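PDB 6L6J: Oxidored_FMN domain-containing protein from [Pseudomonas] geniculata N1, which probably acts as a 6-hydroxypseudooxynicotine amine oxidase, an oxidoreductase that carries flavin mononucleotide and a [4Fe-4S] cluster. Local coordinates for residues 102-107 and 165-170; 171-176 and 222-227; 229-234 and 260-265. All blocks are in the same frame, centred on the assembly; numbering follows the deposited sequence.

Contact 1 (102-107 and 165-170); sequences VELAHA and DIVYVY. With FMN (flavin mononucleotide), chain B.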
loop_
_atom_site.group_PDB
_atom_site.type_symbol
_atom_site.label_atom_id
_atom_site.label_comp_id
_atom_site.label_asym_id
_atom_site.label_seq_id
_atom_site.Cartn_x
_atom_site.Cartn_y
_atom_site.Cartn_z
ATOM N N VAL A 102 10.398 -5.047 -17.112
ATOM C CA VAL A 102 11.360 -4.753 -16.020
ATOM C C VAL A 102 11.611 -3.244 -16.007
ATOM O O VAL A 102 11.925 -2.679 -17.081
ATOM C CB VAL A 102 12.657 -5.561 -16.175
ATOM C CG1 VAL A 102 13.363 -5.279 -17.492
ATOM C CG2 VAL A 102 13.602 -5.331 -15.011
ATOM N N GLU A 103 11.472 -2.624 -14.835
ATOM C CA GLU A 103 11.704 -1.177 -14.696
ATOM C C GLU A 103 13.197 -0.945 -14.439
ATOM O O GLU A 103 13.573 -0.715 -13.298
ATOM C CB GLU A 103 10.782 -0.621 -13.618
ATOM C CG GLU A 103 10.579 0.877 -13.717
ATOM C CD GLU A 103 9.866 1.468 -12.520
ATOM O OE1 GLU A 103 8.972 2.284 -12.755
ATOM O OE2 GLU A 103 10.223 1.112 -11.348
ATOM N N LEU A 104 14.020 -1.038 -15.476
ATOM C CA LEU A 104 15.442 -0.619 -15.421
ATOM C C LEU A 104 15.488 0.818 -14.910
ATOM O O LEU A 104 14.816 1.670 -15.502
ATOM C CB LEU A 104 16.065 -0.747 -16.811
ATOM C CG LEU A 104 16.319 -2.186 -17.269
ATOM C CD1 LEU A 104 17.132 -2.197 -18.560
ATOM C CD2 LEU A 104 17.024 -3.002 -16.183
ATOM N N ALA A 105 16.236 1.038 -13.827
ATOM C CA ALA A 105 16.178 2.265 -12.998
ATOM C C ALA A 105 17.583 2.720 -12.615
ATOM O O ALA A 105 18.401 1.868 -12.263
ATOM C CB ALA A 105 15.360 1.985 -11.760
ATOM N N HIS A 106 17.829 4.028 -12.650
ATOM C CA HIS A 106 19.001 4.662 -11.989
ATOM C C HIS A 106 18.485 5.805 -11.118
ATOM O O HIS A 106 17.851 6.719 -11.685
ATOM C CB HIS A 106 20.085 5.119 -12.981
ATOM C CG HIS A 106 21.360 5.443 -12.282
ATOM N ND1 HIS A 106 21.456 6.496 -11.379
ATOM C CD2 HIS A 106 22.563 4.831 -12.278
ATOM C CE1 HIS A 106 22.673 6.539 -10.881
ATOM N NE2 HIS A 106 23.368 5.511 -11.398
ATOM N N ALA A 107 18.775 5.751 -9.814
ATOM C CA ALA A 107 18.066 6.504 -8.760
ATOM C C ALA A 107 18.591 7.944 -8.682
ATOM O O ALA A 107 18.000 8.744 -7.962
ATOM C CB ALA A 107 18.201 5.767 -7.447
ATOM N N ASP A 165 10.137 -9.086 -22.080
ATOM C CA ASP A 165 9.419 -8.668 -23.315
ATOM C C ASP A 165 9.409 -7.147 -23.425
ATOM O O ASP A 165 9.352 -6.636 -24.579
ATOM C CB ASP A 165 7.987 -9.212 -23.312
ATOM C CG ASP A 165 7.956 -10.721 -23.181
ATOM O OD1 ASP A 165 8.401 -11.416 -24.137
ATOM O OD2 ASP A 165 7.524 -11.192 -22.112
ATOM N N ILE A 166 9.390 -6.472 -22.266
ATOM C CA ILE A 166 9.220 -4.994 -22.127
ATOM C C ILE A 166 10.339 -4.487 -21.220
ATOM O O ILE A 166 10.392 -4.912 -20.039
ATOM C CB ILE A 166 7.831 -4.636 -21.558
ATOM C CG1 ILE A 166 6.693 -5.323 -22.324
ATOM C CG2 ILE A 166 7.645 -3.126 -21.523
ATOM C CD1 ILE A 166 5.358 -5.321 -21.599
ATOM N N VAL A 167 11.187 -3.608 -21.752
ATOM C CA VAL A 167 12.367 -3.033 -21.049
ATOM C C VAL A 167 12.098 -1.538 -20.893
ATOM O O VAL A 167 11.818 -0.912 -21.925
ATOM C CB VAL A 167 13.650 -3.339 -21.841
ATOM C CG1 VAL A 167 14.888 -2.678 -21.272
ATOM C CG2 VAL A 167 13.868 -4.837 -21.955
ATOM N N TYR A 168 12.164 -1.002 -19.660
ATOM C CA TYR A 168 11.722 0.386 -19.319
ATOM C C TYR A 168 12.898 1.375 -19.388
ATOM O O TYR A 168 14.096 0.973 -19.261
ATOM C CB TYR A 168 11.051 0.479 -17.942
ATOM C CG TYR A 168 9.557 0.255 -17.931
ATOM C CD1 TYR A 168 9.006 -1.018 -17.936
ATOM C CD2 TYR A 168 8.685 1.320 -17.843
ATOM C CE1 TYR A 168 7.635 -1.227 -17.874
ATOM C CE2 TYR A 168 7.317 1.128 -17.770
ATOM C CZ TYR A 168 6.779 -0.147 -17.799
ATOM O OH TYR A 168 5.418 -0.313 -17.769
ATOM N N VAL A 169 12.552 2.643 -19.619
ATOM C CA VAL A 169 13.412 3.829 -19.349
ATOM C C VAL A 169 12.678 4.635 -18.276
ATOM O O VAL A 169 11.535 5.046 -18.527
ATOM C CB VAL A 169 13.684 4.642 -20.627
ATOM C CG1 VAL A 169 13.963 6.103 -20.346
ATOM C CG2 VAL A 169 14.826 4.043 -21.431
ATOM N N TYR A 170 13.257 4.777 -17.087
ATOM C CA TYR A 170 12.496 5.206 -15.886
ATOM C C TYR A 170 12.789 6.670 -15.599
ATOM O O TYR A 170 13.957 7.024 -15.309
ATOM C CB TYR A 170 12.861 4.350 -14.683
ATOM C CG TYR A 170 12.132 4.698 -13.419
ATOM C CD1 TYR A 170 10.754 4.652 -13.364
ATOM C CD2 TYR A 170 12.813 5.023 -12.262
ATOM C CE1 TYR A 170 10.064 4.938 -12.195
ATOM C CE2 TYR A 170 12.137 5.298 -11.085
ATOM C CZ TYR A 170 10.761 5.260 -11.052
ATOM O OH TYR A 170 10.075 5.539 -9.916
HETATM N N1 FMN B . 6.296 2.566 -8.966
HETATM C C2 FMN B . 7.506 2.471 -9.606
HETATM O O2 FMN B . 7.647 3.104 -10.657
HETATM N N3 FMN B . 8.533 1.717 -9.194
HETATM C C4 FMN B . 8.437 0.977 -8.076
HETATM O O4 FMN B . 9.382 0.288 -7.696
HETATM C C4A FMN B . 7.172 1.033 -7.292
HETATM N N5 FMN B . 7.013 0.317 -6.153
HETATM C C5A FMN B . 5.817 0.342 -5.521
HETATM C C6 FMN B . 5.622 -0.451 -4.392
HETATM C C7 FMN B . 4.392 -0.434 -3.765
HETATM C C7M FMN B . 4.223 -1.232 -2.531
HETATM C C8 FMN B . 3.285 0.375 -4.289
HETATM C C8M FMN B . 1.954 0.436 -3.601
HETATM C C9 FMN B . 3.458 1.158 -5.399
HETATM C C9A FMN B . 4.680 1.173 -6.057
HETATM N N10 FMN B . 4.863 1.930 -7.223
HETATM C C10 FMN B . 6.087 1.871 -7.842
HETATM C "C1'" FMN B . 3.779 2.776 -7.815
HETATM C "C2'" FMN B . 2.824 1.927 -8.633
HETATM O "O2'" FMN B . 3.550 1.456 -9.754
HETATM C "C3'" FMN B . 1.630 2.693 -9.118
HETATM O "O3'" FMN B . 2.068 3.704 -10.025
HETATM C "C4'" FMN B . 0.802 3.337 -8.006
HETATM O "O4'" FMN B . 0.632 2.409 -6.909
HETATM C "C5'" FMN B . -0.541 3.826 -8.530
HETATM O "O5'" FMN B . -1.263 2.706 -9.013
HETATM P P FMN B . -2.329 1.942 -8.063
HETATM O O1P FMN B . -3.411 2.953 -7.758
HETATM O O2P FMN B . -2.764 0.804 -8.932
HETATM O O3P FMN B . -1.541 1.509 -6.842
HETATM O O HOH W 1 16.137 6.128 -14.506
#

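Contact 2 (171-176 and 222-227); sequences CAHNLS and AVRFAV. With FMN (flavin mononucleotide), chain B.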
loop_
_atom_site.group_PDB
_atom_site.type_symbol
_atom_site.label_atom_id
_atom_site.label_comp_id
_atom_site.label_asym_id
_atom_site.label_seq_id
_atom_site.Cartn_x
_atom_site.Cartn_y
_atom_site.Cartn_z
ATOM N N CYS A 171 11.748 7.490 -15.663
ATOM C CA CYS A 171 11.821 8.944 -15.390
ATOM C C CYS A 171 10.564 9.386 -14.643
ATOM O O CYS A 171 9.732 10.046 -15.253
ATOM C CB CYS A 171 11.997 9.712 -16.687
ATOM S SG CYS A 171 12.198 11.482 -16.413
ATOM N N ALA A 172 10.463 9.039 -13.358
ATOM C CA ALA A 172 9.244 9.201 -12.533
ATOM C C ALA A 172 9.585 9.206 -11.044
ATOM O O ALA A 172 10.767 9.116 -10.729
ATOM C CB ALA A 172 8.250 8.103 -12.861
ATOM N N HIS A 173 8.562 9.395 -10.196
ATOM C CA HIS A 173 8.567 9.325 -8.704
ATOM C C HIS A 173 9.601 10.256 -8.032
ATOM O O HIS A 173 9.756 10.135 -6.789
ATOM C CB HIS A 173 8.795 7.867 -8.286
ATOM C CG HIS A 173 7.627 7.012 -8.622
ATOM N ND1 HIS A 173 7.646 6.133 -9.673
ATOM C CD2 HIS A 173 6.395 6.938 -8.062
ATOM C CE1 HIS A 173 6.468 5.537 -9.742
ATOM N NE2 HIS A 173 5.679 6.014 -8.764
ATOM N N ASN A 174 10.295 11.131 -8.778
ATOM C CA ASN A 174 11.538 11.778 -8.290
ATOM C C ASN A 174 12.529 10.707 -7.764
ATOM O O ASN A 174 13.308 11.015 -6.832
ATOM C CB ASN A 174 11.210 12.801 -7.209
ATOM C CG ASN A 174 12.401 13.666 -6.871
ATOM O OD1 ASN A 174 13.279 13.846 -7.728
ATOM N ND2 ASN A 174 12.458 14.170 -5.641
ATOM N N LEU A 175 12.525 9.504 -8.353
ATOM C CA LEU A 175 13.498 8.414 -8.065
ATOM C C LEU A 175 14.318 8.082 -9.319
ATOM O O LEU A 175 14.664 6.911 -9.488
ATOM C CB LEU A 175 12.742 7.178 -7.565
ATOM C CG LEU A 175 11.803 7.405 -6.379
ATOM C CD1 LEU A 175 11.026 6.138 -6.062
ATOM C CD2 LEU A 175 12.569 7.885 -5.143
ATOM N N SER A 176 14.662 9.078 -10.141
ATOM C CA SER A 176 15.390 8.878 -11.422
ATOM C C SER A 176 16.360 10.029 -11.687
ATOM O O SER A 176 15.949 11.203 -11.585
ATOM C CB SER A 176 14.430 8.732 -12.578
ATOM O OG SER A 176 15.103 8.983 -13.808
ATOM N N ALA A 222 9.571 0.681 -23.096
ATOM C CA ALA A 222 8.547 1.484 -22.387
ATOM C C ALA A 222 9.198 2.723 -21.759
ATOM O O ALA A 222 10.364 2.676 -21.409
ATOM C CB ALA A 222 7.854 0.632 -21.353
ATOM N N VAL A 223 8.465 3.817 -21.629
ATOM C CA VAL A 223 8.892 4.943 -20.752
ATOM C C VAL A 223 7.874 5.035 -19.626
ATOM O O VAL A 223 6.671 5.204 -19.936
ATOM C CB VAL A 223 9.020 6.279 -21.507
ATOM C CG1 VAL A 223 9.595 7.364 -20.615
ATOM C CG2 VAL A 223 9.891 6.129 -22.740
ATOM N N ARG A 224 8.327 4.907 -18.378
ATOM C CA ARG A 224 7.512 5.362 -17.232
ATOM C C ARG A 224 7.848 6.842 -17.042
ATOM O O ARG A 224 9.053 7.169 -16.969
ATOM C CB ARG A 224 7.746 4.499 -15.997
ATOM C CG ARG A 224 6.808 4.857 -14.856
ATOM C CD ARG A 224 5.488 4.116 -14.790
ATOM N NE ARG A 224 5.296 3.573 -13.457
ATOM C CZ ARG A 224 4.141 3.407 -12.831
ATOM N NH1 ARG A 224 3.000 3.751 -13.389
ATOM N NH2 ARG A 224 4.140 2.911 -11.608
ATOM N N PHE A 225 6.839 7.716 -17.072
ATOM C CA PHE A 225 7.063 9.184 -17.007
ATOM C C PHE A 225 6.025 9.828 -16.088
ATOM O O PHE A 225 4.821 9.646 -16.317
ATOM C CB PHE A 225 7.092 9.804 -18.407
ATOM C CG PHE A 225 7.273 11.301 -18.418
ATOM C CD1 PHE A 225 8.397 11.879 -17.849
ATOM C CD2 PHE A 225 6.332 12.135 -19.000
ATOM C CE1 PHE A 225 8.568 13.254 -17.830
ATOM C CE2 PHE A 225 6.509 13.511 -18.991
ATOM C CZ PHE A 225 7.624 14.070 -18.397
ATOM N N ALA A 226 6.524 10.510 -15.054
ATOM C CA ALA A 226 5.774 11.476 -14.228
ATOM C C ALA A 226 5.510 12.730 -15.074
ATOM O O ALA A 226 6.500 13.438 -15.428
ATOM C CB ALA A 226 6.539 11.790 -12.965
ATOM N N VAL A 227 4.235 12.962 -15.412
ATOM C CA VAL A 227 3.804 14.096 -16.278
ATOM C C VAL A 227 3.736 15.344 -15.402
ATOM O O VAL A 227 4.236 16.394 -15.855
ATOM C CB VAL A 227 2.476 13.833 -17.020
ATOM C CG1 VAL A 227 2.652 12.786 -18.101
ATOM C CG2 VAL A 227 1.327 13.458 -16.097
HETATM N N1 FMN B . 6.296 2.566 -8.966
HETATM C C2 FMN B . 7.506 2.471 -9.606
HETATM O O2 FMN B . 7.647 3.104 -10.657
HETATM N N3 FMN B . 8.533 1.717 -9.194
HETATM C C4 FMN B . 8.437 0.977 -8.076
HETATM O O4 FMN B . 9.382 0.288 -7.696
HETATM C C4A FMN B . 7.172 1.033 -7.292
HETATM N N5 FMN B . 7.013 0.317 -6.153
HETATM C C5A FMN B . 5.817 0.342 -5.521
HETATM C C6 FMN B . 5.622 -0.451 -4.392
HETATM C C7 FMN B . 4.392 -0.434 -3.765
HETATM C C7M FMN B . 4.223 -1.232 -2.531
HETATM C C8 FMN B . 3.285 0.375 -4.289
HETATM C C8M FMN B . 1.954 0.436 -3.601
HETATM C C9 FMN B . 3.458 1.158 -5.399
HETATM C C9A FMN B . 4.680 1.173 -6.057
HETATM N N10 FMN B . 4.863 1.930 -7.223
HETATM C C10 FMN B . 6.087 1.871 -7.842
HETATM C "C1'" FMN B . 3.779 2.776 -7.815
HETATM C "C2'" FMN B . 2.824 1.927 -8.633
HETATM O "O2'" FMN B . 3.550 1.456 -9.754
HETATM C "C3'" FMN B . 1.630 2.693 -9.118
HETATM O "O3'" FMN B . 2.068 3.704 -10.025
HETATM C "C4'" FMN B . 0.802 3.337 -8.006
HETATM O "O4'" FMN B . 0.632 2.409 -6.909
HETATM C "C5'" FMN B . -0.541 3.826 -8.530
HETATM O "O5'" FMN B . -1.263 2.706 -9.013
HETATM P P FMN B . -2.329 1.942 -8.063
HETATM O O1P FMN B . -3.411 2.953 -7.758
HETATM O O2P FMN B . -2.764 0.804 -8.932
HETATM O O3P FMN B . -1.541 1.509 -6.842
#

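Contact 3 (229-234 and 260-265); sequences DRRRQT and VSDWAW. With FMN (flavin mononucleotide), chain B.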
loop_
_atom_site.group_PDB
_atom_site.type_symbol
_atom_site.label_atom_id
_atom_site.label_comp_id
_atom_site.label_asym_id
_atom_site.label_seq_id
_atom_site.Cartn_x
_atom_site.Cartn_y
_atom_site.Cartn_z
ATOM N N ASP A 229 4.687 16.764 -11.277
ATOM C CA ASP A 229 5.194 16.591 -9.892
ATOM C C ASP A 229 4.307 17.438 -8.977
ATOM O O ASP A 229 4.316 18.659 -9.134
ATOM C CB ASP A 229 6.690 16.933 -9.757
ATOM C CG ASP A 229 7.241 16.883 -8.325
ATOM O OD1 ASP A 229 6.895 17.785 -7.537
ATOM O OD2 ASP A 229 8.010 15.941 -7.992
ATOM N N ARG A 230 3.584 16.791 -8.053
ATOM C CA ARG A 230 2.627 17.452 -7.123
ATOM C C ARG A 230 3.300 17.696 -5.768
ATOM O O ARG A 230 2.617 18.231 -4.872
ATOM C CB ARG A 230 1.360 16.604 -7.002
ATOM C CG ARG A 230 0.622 16.439 -8.323
ATOM C CD ARG A 230 -0.783 15.892 -8.158
ATOM N NE ARG A 230 -1.683 16.845 -7.517
ATOM C CZ ARG A 230 -2.867 16.543 -6.977
ATOM N NH1 ARG A 230 -3.589 17.490 -6.400
ATOM N NH2 ARG A 230 -3.336 15.305 -7.013
ATOM N N ARG A 231 4.585 17.338 -5.634
ATOM C CA ARG A 231 5.380 17.556 -4.388
ATOM C C ARG A 231 5.475 19.073 -4.160
ATOM O O ARG A 231 4.815 19.572 -3.229
ATOM C CB ARG A 231 6.742 16.845 -4.459
ATOM C CG ARG A 231 7.622 17.005 -3.227
ATOM C CD ARG A 231 7.004 16.491 -1.922
ATOM N NE ARG A 231 7.453 17.253 -0.752
ATOM C CZ ARG A 231 8.647 17.131 -0.167
ATOM N NH1 ARG A 231 8.951 17.894 0.869
ATOM N NH2 ARG A 231 9.532 16.252 -0.609
ATOM N N ARG A 232 6.200 19.781 -5.031
ATOM C CA ARG A 232 6.444 21.252 -4.956
ATOM C C ARG A 232 6.301 21.822 -6.371
ATOM O O ARG A 232 6.376 21.026 -7.324
ATOM C CB ARG A 232 7.833 21.537 -4.363
ATOM C CG ARG A 232 8.891 20.489 -4.697
ATOM C CD ARG A 232 10.274 21.067 -4.901
ATOM N NE ARG A 232 10.971 21.384 -3.655
ATOM C CZ ARG A 232 12.301 21.517 -3.517
ATOM N NH1 ARG A 232 13.116 21.364 -4.551
ATOM N NH2 ARG A 232 12.813 21.802 -2.330
ATOM N N GLN A 233 6.120 23.138 -6.508
ATOM C CA GLN A 233 5.996 23.817 -7.830
ATOM C C GLN A 233 7.384 23.894 -8.485
ATOM O O GLN A 233 7.974 24.994 -8.491
ATOM C CB GLN A 233 5.344 25.194 -7.673
ATOM C CG GLN A 233 4.086 25.174 -6.807
ATOM C CD GLN A 233 3.006 26.125 -7.268
ATOM O OE1 GLN A 233 3.181 26.908 -8.203
ATOM N NE2 GLN A 233 1.859 26.052 -6.615
ATOM N N THR A 234 7.872 22.752 -9.001
ATOM C CA THR A 234 9.177 22.579 -9.709
ATOM C C THR A 234 9.033 22.973 -11.196
ATOM O O THR A 234 10.086 23.065 -11.874
ATOM C CB THR A 234 9.745 21.147 -9.563
ATOM O OG1 THR A 234 8.846 20.203 -10.147
ATOM C CG2 THR A 234 10.003 20.678 -8.145
ATOM N N VAL A 260 1.746 10.452 -11.848
ATOM C CA VAL A 260 2.061 11.780 -11.230
ATOM C C VAL A 260 3.280 11.629 -10.303
ATOM O O VAL A 260 3.366 10.627 -9.547
ATOM C CB VAL A 260 0.839 12.357 -10.497
ATOM C CG1 VAL A 260 -0.323 12.554 -11.455
ATOM C CG2 VAL A 260 0.414 11.500 -9.313
ATOM N N SER A 261 4.197 12.597 -10.353
ATOM C CA SER A 261 5.455 12.565 -9.557
ATOM C C SER A 261 5.164 12.773 -8.064
ATOM O O SER A 261 4.248 13.573 -7.667
ATOM C CB SER A 261 6.513 13.537 -10.010
ATOM O OG SER A 261 7.743 13.281 -9.320
ATOM N N ASP A 262 5.999 12.067 -7.306
ATOM C CA ASP A 262 5.983 11.803 -5.849
ATOM C C ASP A 262 4.996 10.670 -5.531
ATOM O O ASP A 262 3.823 10.753 -5.921
ATOM C CB ASP A 262 5.787 13.058 -5.011
ATOM C CG ASP A 262 6.382 12.900 -3.614
ATOM O OD1 ASP A 262 7.598 12.614 -3.515
ATOM O OD2 ASP A 262 5.616 13.016 -2.632
ATOM N N TRP A 263 5.519 9.650 -4.842
ATOM C CA TRP A 263 4.829 8.391 -4.494
ATOM C C TRP A 263 3.530 8.692 -3.732
ATOM O O TRP A 263 2.549 7.973 -3.955
ATOM C CB TRP A 263 5.810 7.503 -3.723
ATOM C CG TRP A 263 5.462 6.043 -3.699
ATOM C CD1 TRP A 263 4.407 5.420 -4.307
ATOM C CD2 TRP A 263 6.191 5.009 -3.012
ATOM N NE1 TRP A 263 4.414 4.079 -4.021
ATOM C CE2 TRP A 263 5.488 3.803 -3.216
ATOM C CE3 TRP A 263 7.358 4.989 -2.234
ATOM C CZ2 TRP A 263 5.925 2.595 -2.683
ATOM C CZ3 TRP A 263 7.790 3.784 -1.704
ATOM C CH2 TRP A 263 7.077 2.606 -1.923
ATOM N N ALA A 264 3.519 9.727 -2.892
ATOM C CA ALA A 264 2.414 10.070 -1.966
ATOM C C ALA A 264 1.203 10.543 -2.770
ATOM O O ALA A 264 0.063 10.442 -2.239
ATOM C CB ALA A 264 2.864 11.128 -0.981
ATOM N N TRP A 265 1.462 11.041 -3.991
ATOM C CA TRP A 265 0.440 11.486 -4.977
ATOM C C TRP A 265 0.137 10.389 -6.021
ATOM O O TRP A 265 -0.975 10.388 -6.596
ATOM C CB TRP A 265 0.923 12.784 -5.624
ATOM C CG TRP A 265 1.231 13.871 -4.648
ATOM C CD1 TRP A 265 2.445 14.169 -4.095
ATOM C CD2 TRP A 265 0.300 14.826 -4.114
ATOM N NE1 TRP A 265 2.337 15.241 -3.247
ATOM C CE2 TRP A 265 1.030 15.672 -3.250
ATOM C CE3 TRP A 265 -1.069 15.038 -4.271
ATOM C CZ2 TRP A 265 0.428 16.722 -2.558
ATOM C CZ3 TRP A 265 -1.663 16.069 -3.577
ATOM C CH2 TRP A 265 -0.921 16.908 -2.743
HETATM N N1 FMN B . 6.296 2.566 -8.966
HETATM C C2 FMN B . 7.506 2.471 -9.606
HETATM O O2 FMN B . 7.647 3.104 -10.657
HETATM N N3 FMN B . 8.533 1.717 -9.194
HETATM C C4 FMN B . 8.437 0.977 -8.076
HETATM O O4 FMN B . 9.382 0.288 -7.696
HETATM C C4A FMN B . 7.172 1.033 -7.292
HETATM N N5 FMN B . 7.013 0.317 -6.153
HETATM C C5A FMN B . 5.817 0.342 -5.521
HETATM C C6 FMN B . 5.622 -0.451 -4.392
HETATM C C7 FMN B . 4.392 -0.434 -3.765
HETATM C C7M FMN B . 4.223 -1.232 -2.531
HETATM C C8 FMN B . 3.285 0.375 -4.289
HETATM C C8M FMN B . 1.954 0.436 -3.601
HETATM C C9 FMN B . 3.458 1.158 -5.399
HETATM C C9A FMN B . 4.680 1.173 -6.057
HETATM N N10 FMN B . 4.863 1.930 -7.223
HETATM C C10 FMN B . 6.087 1.871 -7.842
HETATM C "C1'" FMN B . 3.779 2.776 -7.815
HETATM C "C2'" FMN B . 2.824 1.927 -8.633
HETATM O "O2'" FMN B . 3.550 1.456 -9.754
HETATM C "C3'" FMN B . 1.630 2.693 -9.118
HETATM O "O3'" FMN B . 2.068 3.704 -10.025
HETATM C "C4'" FMN B . 0.802 3.337 -8.006
HETATM O "O4'" FMN B . 0.632 2.409 -6.909
HETATM C "C5'" FMN B . -0.541 3.826 -8.530
HETATM O "O5'" FMN B . -1.263 2.706 -9.013
HETATM P P FMN B . -2.329 1.942 -8.063
HETATM O O1P FMN B . -3.411 2.953 -7.758
HETATM O O2P FMN B . -2.764 0.804 -8.932
HETATM O O3P FMN B . -1.541 1.509 -6.842
HETATM O O HOH W 2 -2.400 13.032 -7.965
#

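Contact 1 (102-107 and 165-170)
E103 reaches across from one strand to lay its carboxylate against the ring of Y170 on the next. Its CG lies anti to the backbone N (chi1 -160°), and the chain runs on extended, which carries the acid to the pyrimidine end of FMN. At the root of the side chain, where CB leaves, it is the CA of E103 that packs on the CB of Y168, at 3.7 Å. CG is the first atom to meet Y170, 3.8 Å from its CD1. CD comes next, at 3.4 Å from the same CD1. The carboxylate is turned 46° from the ring plane, and OE2 stands over one face of Y170, near the rim. OE2 also accepts a hydrogen bond from FMN N3 at 2.8 Å, with an N-H...O angle of 145°. OE1 lies close to FMN O2; it also has a long, weak ion pair with R224 NE. The two strands, 99-105 and 166-171, are parallel neighbours in the TIM barrel of this NADH:flavin oxidoreductase-like domain. V102 bridges V167. The V102 N gives a hydrogen bond to I166 O at 2.9 Å, and the Y168 N gives one to V102 O at 3.1 Å. Toward helix 142-162, L104 CD1 meets V167 CG1 at 3.6 Å, and alanines of that helix touch both side chains. The rings of Y168 and Y170 lie on the other side of the sheet, in the barrel interior beside R224. The hydroxyl of Y168 is hydrogen-bonded to Y25 and D257. That of Y170 is hydrogen-bonded to H173, so both buried phenols have polar partners. Near the strand ends, A105 CB packs on Y170 CD2 at 4.0 Å, and a water bridges H106 N and Y170 O.

Contact 2 (171-176 and 222-227)
R224 NH2 comes to the edge of the H173 imidazole, near its plane and 4.0 Å from H173 CE1. The guanidinium in turn has the pyrimidine ring of FMN at its edge, its C2 lying in plane. The ring of F225 is met at its edge by C171: the SG sits 5.3 Å from the F225 ring centroid, 83° off the normal, a sulfur-aromatic contact. V227 N lies over one face of the same ring. R224 starts with CG anti to its N (chi1 -174°), then bends at chi2 and chi3 to bring NH2 beside N1 of the flavin and the ribityl chain. NH2 donates to FMN O3' at 2.7 Å and weakly to FMN N1, while NH1 makes a salt bridge with D257. A leucine here would probably leave D257 without its charged mate and the ribityl O3' without this donor. Here the fourth and fifth strands of the TIM barrel, 166-171 and 220-229, run side by side, and the loop leaving the fourth carries H173 to the cofactor. The pairing is parallel, C171 with F225. C171 N donates to R224 O at 3.0 Å, and A226 N donates to C171 O at 3.2 Å. The same C171 O also receives a CA-H...O contact from F225 CA. Just past the strand, A172 CB rests on A226 CB at 4.1 Å. Besides its bond to Y170, the imidazole of H173 is hydrogen-bonded at NE2 to D266, and the two together fix its rotation. S176 caps helix 177-182 through its OG, which meets L178 N.

Contact 3 (229-234 and 260-265)
R230 and W265 each place CG beside the backbone N and opposite the carbonyl carbon (chi1 -62° and -56°), and this turns the two side chains onto one another. R230 CB lies over the five-membered ring of W265, 3.6 Å from its centroid, a CH-pi contact. Further out R230 bends at chi3. Its guanidinium then has W265 CE3 over one face, with the two planes 45° apart. A water sits at the guanidinium edge and is held by R230 NH2. On the buried side, S261 OG donates to D229 OD2 at 3.0 Å, from the anti side and somewhat out of the carboxylate plane. The same hydroxyl is also hydrogen-bonded to Q179 NE2, its stronger partner. R230 N gives S261 O a weak hydrogen bond. D229 OD1 accepts from R232 N at 3.3 Å, an Asx motif in the loop after strand 220-229. The contact joins the C-terminal ends of barrel strands 220-229 and 255-261. Helix 263-266 begins just after D262, its N-cap residue, and its W263 reaches the flavin, with NE1 3.4 Å from FMN C9. Helix 279-282 packs on R230 through F281, helix 349-355 covers W263, and H569 of helix 567-577 meets W265 edge-to-face.

Overall arrangement
The three contacts follow one another along the chain and round one TIM barrel. Contact 1 joins strands 99-105 and 166-171, contact 2 the end of 166-171 with 220-229, and contact 3 the ends of 220-229 and 255-261. Each contact thus shares a strand with the next. The centres of contacts 1 and 2 are about 10 Å apart, those of 2 and 3 about 11 Å, and those of 1 and 3 about 20 Å. Contacts 1 and 2 touch, as do 2 and 3, while 1 and 3 do not. All three reach FMN, so consecutive strands and the loops after them build part of one flavin pocket.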